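Ribonucleoside-diphosphate reductase small chain 2 (Saccharomyces cerevisiae, PDB 1JK0) supports the biosynthesis of deoxyribonucleotides from ribonucleotides for DNA synthesis and is required for proper folding of its partner small subunit and for assembly with the large subunits. Local coordinates at residues E44-A47 against A48-K51; N213-I216 against C217-R220. All coordinates share one frame; numbering follows the deposited sequence.

Both contacts are local, between neighbouring turns of one helix, and both are partly buried. Interaction 1, on helix 43-54, is nearer the outside, its centre about 18 Å from that of the chain, and its aromatic and lysine side chains reach the chain of another protein. Interaction 2, on helix 207-232, lies deeper, its centre about 10 Å from that of the chain, with four of its eight residues buried and no other protein chain touching it. The centres of interactions 1 and 2 are about 17 Å apart; helix 111-138 packs against both. Chemistry follows place: carbon packing and an intersubunit lysine in interaction 1, a charged and polar network in interaction 2, whose Ile216 lies near Tyr131, predicted to be an active-site residue.

Interaction 1: residues E44-A47 against A48-K51; sequences EIWA and AYKK
Two successive turns of helix 43-54 form this contact, and Trp46, Tyr49 and Lys50 carry it at positions i, i+3 and i+4. Four successive i to i+4 backbone hydrogen bonds join the turns; among them Lys50 N donates to Trp46 O at 2.8 Å with an N-H...O angle of 165°, and Tyr49 N donates to Ile45 O at 2.8 Å. The Trp46 side chain leaves with CG anti to the backbone N (chi1 -173°), which carries the indole alongside both later side chains. Its six-membered ring meets the Tyr49 ring obliquely, with planes 36° apart and centroids separated by 5.5 Å; the closest atoms are Trp46 CZ3 and Tyr49 CD2 at 3.7 Å. Lys50 bends at chi2, and its CE comes obliquely to the indole near its rim, 3.7 Å from Trp46 CZ2. CE thus packs on the indole, while NZ forms salt bridges with Glu53 and with acidic side chains of the chain of another protein. An alanine in place of Trp46 would probably leave Tyr49 CD2 and Lys50 CE without their common partner and the lysine chain freer to turn. On the inward side, Ile45 packs on Phe226 and Leu229 of helix 207-232, and Ala48 on Phe116 of helix 111-138. The contact therefore divides the lysine's work: a methylene carbon packs on the indole within the helix, and the ammonium turns to partners beyond these two turns, consistent with a part in heterodimer assembly.

Interaction 2: residues N213-I216 against C217-R220; sequences NRNI and CRDR
Regular alpha-helical hydrogen bonds join residues 213-216 to 217-220 within helix 207-232, exemplified by Asp219 N to Asn215 O at 2.8 Å with an N-H...O angle of 167°. Two pairs of side chains run alongside each other along these two turns. In the first, Arg218 NH1 makes a weak hydrogen bond to Asn215 OD1 (3.1 Å), with the amide and guanidinium planes 39° apart. A bend at chi3 (50°) folds the arginine back over its own helix, so that Asn215 O lies above one guanidinium face. The same group forms a salt bridge with its neighbour, Arg218 NH2 to Asp219 OD1 at 2.6 Å, approaching on the syn side of the carboxylate. The other oxygen, Asp219 OD2, is hydrogen-bonded to both Trp57 NE1 and Tyr127 OH. In the second pair, Ile216 CG2 sits over one face of the Arg220 guanidinium, 3.5 Å from Arg220 NH2. Arg220 NE forms a salt bridge with Glu124 of helix 111-138. The side chains of Ile216 and Tyr131, a residue predicted to be in the active site, are about 4 Å apart. Both carboxylate oxygens of Asp219 are thus engaged, one by Arg218 and the other by Tyr127 and Trp57, and the buried charge of Arg220 is probably offset by Glu124, while Ile216 lends an apolar surface to both Arg220 and Tyr131.

Interaction 1: residues E44-A47 against A48-K51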
loop_
_atom_site.group_PDB
_atom_site.type_symbol
_atom_site.label_atom_id
_atom_site.label_comp_id
_atom_site.label_asym_id
_atom_site.label_seq_id
_atom_site.Cartn_x
_atom_site.Cartn_y
_atom_site.Cartn_z
ATOM N N GLU B 44 21.016 3.573 2.855
ATOM C CA GLU B 44 20.686 4.952 2.529
ATOM C C GLU B 44 19.200 5.194 2.293
ATOM O O GLU B 44 18.601 6.011 2.992
ATOM C CB GLU B 44 21.481 5.406 1.295
ATOM C CG GLU B 44 22.272 4.291 0.561
ATOM C CD GLU B 44 21.410 3.176 -0.045
ATOM O OE1 GLU B 44 21.568 2.878 -1.238
ATOM O OE2 GLU B 44 20.581 2.590 0.656
ATOM N N ILE B 45 18.595 4.505 1.322
ATOM C CA ILE B 45 17.172 4.732 1.079
ATOM C C ILE B 45 16.339 4.301 2.284
ATOM O O ILE B 45 15.308 4.918 2.561
ATOM C CB ILE B 45 16.644 4.033 -0.221
ATOM C CG1 ILE B 45 16.731 2.529 -0.089
ATOM C CG2 ILE B 45 17.464 4.459 -1.429
ATOM C CD1 ILE B 45 16.438 1.815 -1.394
ATOM N N TRP B 46 16.800 3.279 3.015
ATOM C CA TRP B 46 16.079 2.786 4.206
ATOM C C TRP B 46 16.022 3.871 5.281
ATOM O O TRP B 46 14.966 4.110 5.876
ATOM C CB TRP B 46 16.757 1.522 4.778
ATOM C CG TRP B 46 16.031 0.783 5.925
ATOM C CD1 TRP B 46 16.562 0.466 7.160
ATOM C CD2 TRP B 46 14.741 0.147 5.886
ATOM N NE1 TRP B 46 15.694 -0.331 7.874
ATOM C CE2 TRP B 46 14.570 -0.542 7.119
ATOM C CE3 TRP B 46 13.720 0.082 4.935
ATOM C CZ2 TRP B 46 13.415 -1.280 7.414
ATOM C CZ3 TRP B 46 12.565 -0.663 5.239
ATOM C CH2 TRP B 46 12.431 -1.330 6.464
ATOM N N ALA B 47 17.158 4.522 5.530
ATOM C CA ALA B 47 17.216 5.583 6.527
ATOM C C ALA B 47 16.334 6.720 6.028
ATOM O O ALA B 47 15.749 7.456 6.822
ATOM C CB ALA B 47 18.635 6.056 6.717
ATOM N N ALA B 48 16.230 6.863 4.709
ATOM C CA ALA B 48 15.370 7.909 4.167
ATOM C C ALA B 48 13.919 7.550 4.494
ATOM O O ALA B 48 13.135 8.408 4.891
ATOM C CB ALA B 48 15.555 8.032 2.665
ATOM N N TYR B 49 13.567 6.277 4.324
ATOM C CA TYR B 49 12.208 5.825 4.612
ATOM C C TYR B 49 11.890 5.979 6.102
ATOM O O TYR B 49 10.820 6.473 6.456
ATOM C CB TYR B 49 12.011 4.372 4.153
ATOM C CG TYR B 49 10.771 3.716 4.715
ATOM C CD1 TYR B 49 9.499 4.193 4.399
ATOM C CD2 TYR B 49 10.876 2.637 5.610
ATOM C CE1 TYR B 49 8.352 3.614 4.970
ATOM C CE2 TYR B 49 9.754 2.054 6.182
ATOM C CZ TYR B 49 8.491 2.547 5.863
ATOM O OH TYR B 49 7.377 1.987 6.442
ATOM N N LYS B 50 12.816 5.582 6.972
ATOM C CA LYS B 50 12.600 5.713 8.417
ATOM C C LYS B 50 12.380 7.159 8.811
ATOM O O LYS B 50 11.571 7.469 9.676
ATOM C CB LYS B 50 13.785 5.156 9.194
ATOM C CG LYS B 50 13.833 3.642 9.155
ATOM C CD LYS B 50 12.567 3.055 9.789
ATOM C CE LYS B 50 12.423 1.575 9.538
ATOM N NZ LYS B 50 11.235 1.070 10.277
ATOM N N LYS B 51 13.093 8.048 8.139
ATOM C CA LYS B 51 12.987 9.457 8.430
ATOM C C LYS B 51 11.605 10.022 8.098
ATOM O O LYS B 51 11.059 10.812 8.871
ATOM C CB LYS B 51 14.083 10.217 7.690
ATOM C CG LYS B 51 14.281 11.630 8.199
ATOM C CD LYS B 51 15.327 12.397 7.407
ATOM C CE LYS B 51 15.506 13.792 7.990
ATOM N NZ LYS B 51 15.956 13.723 9.416
#

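Interaction 2: residues N213-I216 against C217-R220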
loop_
_atom_site.group_PDB
_atom_site.type_symbol
_atom_site.label_atom_id
_atom_site.label_comp_id
_atom_site.label_asym_id
_atom_site.label_seq_id
_atom_site.Cartn_x
_atom_site.Cartn_y
_atom_site.Cartn_z
ATOM N N ASN B 213 1.564 24.047 6.095
ATOM C CA ASN B 213 2.526 24.415 5.072
ATOM C C ASN B 213 3.931 24.011 5.489
ATOM O O ASN B 213 4.669 23.435 4.705
ATOM C CB ASN B 213 2.487 25.918 4.797
ATOM C CG ASN B 213 3.317 26.305 3.579
ATOM O OD1 ASN B 213 2.941 26.018 2.441
ATOM N ND2 ASN B 213 4.458 26.946 3.817
ATOM N N ARG B 214 4.305 24.314 6.723
ATOM C CA ARG B 214 5.638 23.950 7.196
ATOM C C ARG B 214 5.907 22.461 6.908
ATOM O O ARG B 214 6.978 22.097 6.414
ATOM C CB ARG B 214 5.754 24.229 8.700
ATOM C CG ARG B 214 7.176 24.299 9.243
ATOM C CD ARG B 214 7.222 24.734 10.735
ATOM N NE ARG B 214 6.467 25.966 10.995
ATOM C CZ ARG B 214 5.222 26.005 11.477
ATOM N NH1 ARG B 214 4.581 24.881 11.772
ATOM N NH2 ARG B 214 4.596 27.166 11.632
ATOM N N ASN B 215 4.915 21.618 7.192
ATOM C CA ASN B 215 5.018 20.168 6.992
ATOM C C ASN B 215 5.155 19.690 5.556
ATOM O O ASN B 215 6.072 18.950 5.214
ATOM C CB ASN B 215 3.796 19.459 7.574
ATOM C CG ASN B 215 3.723 19.557 9.061
ATOM O OD1 ASN B 215 4.739 19.695 9.736
ATOM N ND2 ASN B 215 2.516 19.457 9.593
ATOM N N ILE B 216 4.192 20.075 4.733
ATOM C CA ILE B 216 4.173 19.678 3.339
ATOM C C ILE B 216 5.508 20.050 2.703
ATOM O O ILE B 216 6.114 19.254 1.976
ATOM C CB ILE B 216 2.979 20.357 2.600
ATOM C CG1 ILE B 216 1.664 19.890 3.237
ATOM C CG2 ILE B 216 2.997 20.016 1.114
ATOM C CD1 ILE B 216 0.411 20.504 2.643
ATOM N N CYS B 217 5.986 21.244 3.016
ATOM C CA CYS B 217 7.236 21.712 2.465
ATOM C C CYS B 217 8.351 20.821 2.959
ATOM O O CYS B 217 9.252 20.480 2.203
ATOM C CB CYS B 217 7.494 23.157 2.888
ATOM S SG CYS B 217 8.658 24.023 1.832
ATOM N N ARG B 218 8.302 20.436 4.226
ATOM C CA ARG B 218 9.349 19.567 4.755
ATOM C C ARG B 218 9.349 18.196 4.043
ATOM O O ARG B 218 10.401 17.699 3.622
ATOM C CB ARG B 218 9.166 19.366 6.262
ATOM C CG ARG B 218 10.308 18.595 6.923
ATOM C CD ARG B 218 9.828 17.890 8.178
ATOM N NE ARG B 218 8.620 17.138 7.871
ATOM C CZ ARG B 218 7.467 17.290 8.507
ATOM N NH1 ARG B 218 7.372 18.162 9.497
ATOM N NH2 ARG B 218 6.404 16.593 8.127
ATOM N N ASP B 219 8.163 17.601 3.899
ATOM C CA ASP B 219 8.021 16.305 3.254
ATOM C C ASP B 219 8.313 16.385 1.764
ATOM O O ASP B 219 8.925 15.473 1.185
ATOM C CB ASP B 219 6.605 15.761 3.451
ATOM C CG ASP B 219 6.202 15.697 4.911
ATOM O OD1 ASP B 219 7.104 15.765 5.784
ATOM O OD2 ASP B 219 4.985 15.564 5.181
ATOM N N ARG B 220 7.863 17.463 1.129
ATOM C CA ARG B 220 8.091 17.615 -0.302
ATOM C C ARG B 220 9.594 17.710 -0.524
ATOM O O ARG B 220 10.127 17.204 -1.511
ATOM C CB ARG B 220 7.360 18.858 -0.823
ATOM C CG ARG B 220 5.836 18.694 -0.924
ATOM C CD ARG B 220 5.480 17.708 -2.024
ATOM N NE ARG B 220 4.065 17.330 -2.059
ATOM C CZ ARG B 220 3.046 18.174 -2.215
ATOM N NH1 ARG B 220 1.805 17.707 -2.239
ATOM N NH2 ARG B 220 3.256 19.477 -2.334
#